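Long-range contact in exopolysaccharide biosynthesis protein (Pantoea stewartii subsp. stewartii DC283, PDB 6TGF), which probably hydrolyses the bacterium's own exopolysaccharide, modifying its glycan biofilm with a parallel beta-helix fold like that of bacteriophage tailspikes: residues Q215-S220 and F239-I244. Residues are numbered along the deposited sequence; the frame is centred on the assembly and turned at random.
With EDO (1,2-ethanediol), chain C.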
ATOM      1  N   GLN B 215      30.728 -26.205   4.290  1.00 36.52           N
ATOM      2  CA  GLN B 215      29.876 -27.064   3.418  1.00 36.44           C
ATOM      3  C   GLN B 215      29.292 -26.272   2.238  1.00 36.12           C
ATOM      4  O   GLN B 215      28.370 -26.806   1.593  1.00 36.07           O
ATOM      5  CB  GLN B 215      28.746 -27.707   4.232  1.00 36.70           C
ATOM      6  CG  GLN B 215      29.137 -29.026   4.879  1.00 37.12           C
ATOM      7  CD  GLN B 215      27.964 -29.705   5.540  1.00 37.46           C
ATOM      8  OE1 GLN B 215      27.517 -30.767   5.113  1.00 37.88           O
ATOM      9  NE2 GLN B 215      27.447 -29.084   6.588  1.00 37.50           N
ATOM     10  N   GLY B 216      29.817 -25.077   1.937  1.00 35.81           N
ATOM     11  CA  GLY B 216      29.262 -24.187   0.896  1.00 35.43           C
ATOM     12  C   GLY B 216      30.318 -23.324   0.227  1.00 35.21           C
ATOM     13  O   GLY B 216      30.411 -23.363  -1.013  1.00 35.13           O
ATOM     14  N   VAL B 217      31.065 -22.549   1.016  1.00 35.06           N
ATOM     15  CA  VAL B 217      32.094 -21.584   0.528  1.00 35.10           C
ATOM     16  C   VAL B 217      33.496 -22.167   0.770  1.00 35.04           C
ATOM     17  O   VAL B 217      34.361 -21.986  -0.110  1.00 35.07           O
ATOM     18  CB  VAL B 217      31.908 -20.207   1.194  1.00 35.15           C
ATOM     19  CG1 VAL B 217      32.942 -19.196   0.720  1.00 35.37           C
ATOM     20  CG2 VAL B 217      30.501 -19.669   0.969  1.00 35.05           C
ATOM     21  N   ILE B 218      33.706 -22.839   1.908  1.00 34.89           N
ATOM     22  CA  ILE B 218      34.992 -23.498   2.297  1.00 34.79           C
ATOM     23  C   ILE B 218      34.778 -25.017   2.340  1.00 34.58           C
ATOM     24  O   ILE B 218      33.936 -25.469   3.140  1.00 34.35           O
ATOM     25  CB  ILE B 218      35.498 -22.965   3.655  1.00 34.96           C
ATOM     26  CG1 ILE B 218      35.705 -21.447   3.645  1.00 35.14           C
ATOM     27  CG2 ILE B 218      36.756 -23.704   4.093  1.00 35.12           C
ATOM     28  CD1 ILE B 218      36.857 -20.975   2.789  1.00 35.39           C
ATOM     29  N   PHE B 219      35.519 -25.761   1.510  1.00 34.49           N
ATOM     30  CA  PHE B 219      35.618 -27.245   1.534  1.00 34.56           C
ATOM     31  C   PHE B 219      37.066 -27.628   1.858  1.00 35.01           C
ATOM     32  O   PHE B 219      37.954 -27.357   1.024  1.00 35.14           O
ATOM     33  CB  PHE B 219      35.168 -27.843   0.199  1.00 34.41           C
ATOM     34  CG  PHE B 219      33.770 -27.459  -0.210  1.00 34.18           C
ATOM     35  CD1 PHE B 219      32.677 -28.200   0.211  1.00 34.15           C
ATOM     36  CD2 PHE B 219      33.548 -26.348  -1.008  1.00 34.10           C
ATOM     37  CE1 PHE B 219      31.392 -27.838  -0.162  1.00 34.16           C
ATOM     38  CE2 PHE B 219      32.263 -25.988  -1.382  1.00 34.04           C
ATOM     39  CZ  PHE B 219      31.187 -26.735  -0.959  1.00 34.13           C
ATOM     40  N   SER B 220      37.291 -28.223   3.032  1.00 35.50           N
ATOM     41  CA  SER B 220      38.636 -28.493   3.604  1.00 36.02           C
ATOM     42  C   SER B 220      38.925 -29.998   3.642  1.00 36.39           C
ATOM     43  O   SER B 220      37.972 -30.791   3.789  1.00 36.44           O
ATOM     44  CB  SER B 220      38.777 -27.874   4.970  1.00 36.28           C
ATOM     45  OG  SER B 220      37.719 -28.277   5.821  1.00 36.54           O
ATOM     46  N   PHE B 239      21.876 -24.716  -3.222  1.00 31.82           N
ATOM     47  CA  PHE B 239      22.588 -25.604  -4.181  1.00 31.70           C
ATOM     48  C   PHE B 239      24.091 -25.590  -3.866  1.00 31.67           C
ATOM     49  O   PHE B 239      24.724 -26.659  -3.936  1.00 31.87           O
ATOM     50  CB  PHE B 239      22.351 -25.188  -5.637  1.00 31.60           C
ATOM     51  CG  PHE B 239      21.018 -25.565  -6.242  1.00 31.66           C
ATOM     52  CD1 PHE B 239      20.196 -26.523  -5.664  1.00 31.70           C
ATOM     53  CD2 PHE B 239      20.602 -24.980  -7.429  1.00 31.75           C
ATOM     54  CE1 PHE B 239      18.981 -26.862  -6.243  1.00 31.75           C
ATOM     55  CE2 PHE B 239      19.389 -25.323  -8.007  1.00 31.83           C
ATOM     56  CZ  PHE B 239      18.581 -26.264  -7.414  1.00 31.86           C
ATOM     57  N   ASP B 240      24.630 -24.417  -3.514  1.00 31.52           N
ATOM     58  CA  ASP B 240      26.066 -24.211  -3.185  1.00 31.39           C
ATOM     59  C   ASP B 240      26.408 -24.897  -1.857  1.00 31.20           C
ATOM     60  O   ASP B 240      27.604 -25.178  -1.645  1.00 31.14           O
ATOM     61  CB  ASP B 240      26.420 -22.722  -3.132  1.00 31.46           C
ATOM     62  CG  ASP B 240      26.243 -22.013  -4.462  1.00 31.67           C
ATOM     63  OD1 ASP B 240      26.796 -22.503  -5.466  1.00 31.78           O
ATOM     64  OD2 ASP B 240      25.539 -20.985  -4.485  1.00 32.01           O
ATOM     65  N   PHE B 241      25.408 -25.145  -1.002  1.00 31.08           N
ATOM     66  CA  PHE B 241      25.558 -25.803   0.323  1.00 31.11           C
ATOM     67  C   PHE B 241      25.082 -27.263   0.258  1.00 31.25           C
ATOM     68  O   PHE B 241      25.009 -27.909   1.321  1.00 31.33           O
ATOM     69  CB  PHE B 241      24.844 -24.979   1.400  1.00 31.11           C
ATOM     70  CG  PHE B 241      25.577 -23.716   1.777  1.00 31.13           C
ATOM     71  CD1 PHE B 241      25.456 -22.568   1.009  1.00 31.19           C
ATOM     72  CD2 PHE B 241      26.409 -23.683   2.888  1.00 31.25           C
ATOM     73  CE1 PHE B 241      26.143 -21.411   1.349  1.00 31.31           C
ATOM     74  CE2 PHE B 241      27.096 -22.526   3.226  1.00 31.31           C
ATOM     75  CZ  PHE B 241      26.960 -21.392   2.458  1.00 31.36           C
ATOM     76  N   GLY B 242      24.784 -27.766  -0.947  1.00 31.46           N
ATOM     77  CA  GLY B 242      24.590 -29.202  -1.235  1.00 31.69           C
ATOM     78  C   GLY B 242      23.128 -29.624  -1.273  1.00 31.94           C
ATOM     79  O   GLY B 242      22.876 -30.846  -1.234  1.00 31.97           O
ATOM     80  N   ALA B 243      22.191 -28.674  -1.352  1.00 32.06           N
ATOM     81  CA  ALA B 243      20.740 -28.950  -1.474  1.00 32.40           C
ATOM     82  C   ALA B 243      20.447 -29.499  -2.876  1.00 32.86           C
ATOM     83  O   ALA B 243      21.158 -29.110  -3.823  1.00 33.05           O
ATOM     84  CB  ALA B 243      19.936 -27.705  -1.194  1.00 32.25           C
ATOM     85  N   ILE B 244      19.452 -30.383  -2.988  1.00 33.31           N
ATOM     86  CA  ILE B 244      18.987 -30.984  -4.275  1.00 33.67           C
ATOM     87  C   ILE B 244      17.487 -30.707  -4.415  1.00 33.97           C
ATOM     88  O   ILE B 244      16.731 -31.072  -3.493  1.00 34.02           O
ATOM     89  CB  ILE B 244      19.312 -32.492  -4.332  1.00 33.89           C
ATOM     90  CG1 ILE B 244      20.807 -32.758  -4.128  1.00 33.80           C
ATOM     91  CG2 ILE B 244      18.808 -33.109  -5.631  1.00 34.13           C
ATOM     92  CD1 ILE B 244      21.140 -34.195  -3.797  1.00 33.97           C
TER
HETATM   93  C1  EDO C 809      24.055 -31.150   2.048  1.00 83.22           C
HETATM   94  O1  EDO C 809      24.750 -30.697   3.193  1.00 82.61           O
HETATM   95  C2  EDO C 809      24.792 -32.201   1.297  1.00 83.42           C
HETATM   96  O2  EDO C 809      24.325 -33.522   1.512  1.00 83.51           O
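Phe-241 lays the face of its ring on the backbone of Gly-216 in a CH-pi contact, with Gly-216 CA over that face, 3.6 Å from the ring centroid. The contact lies on the N-terminal side of the tailspike-like parallel beta-helix, where the turn leading into strand 218-221 meets the loop that runs to helix 252-265. Glycine suits this place because its CA, bearing no side chain, can lie against the ring, offset toward the rim. The ring is set over the turn by a chi1 of -74°, which puts CG opposite the carbonyl carbon.

Two CA-H...O contacts, both 3.2 Å, run in opposite directions between the backbones: Phe-241 CA meets Gln-215 O, which also accepts a hydrogen bond from Trp-193 NE1, and Gly-216 CA meets Asp-240 O. A 1,2-ethanediol, probably from the crystallisation liquor, gives Phe-241 O a weak hydrogen bond from its O1. The methyl Val-217 CG2 approaches Phe-241 CZ obliquely at 4.2 Å, an apolar neighbour for an apolar ring, while Trp-261, Ala-257 and Met-258 of helix 252-265 also pack against Phe-241.

Farther out, Asp-214 OD1 accepts hydrogen bonds from the backbone N of Gly-216, Val-217 and Ile-218, a role suited to a short carboxylate, which probably helps to hold the turn in shape, and on the other segment Asp-240 OD1 forms a salt bridge with Arg-228. Phe-219 brings CZ at its ring edge, in the ring plane, to 4.0 Å from Asp-240 O.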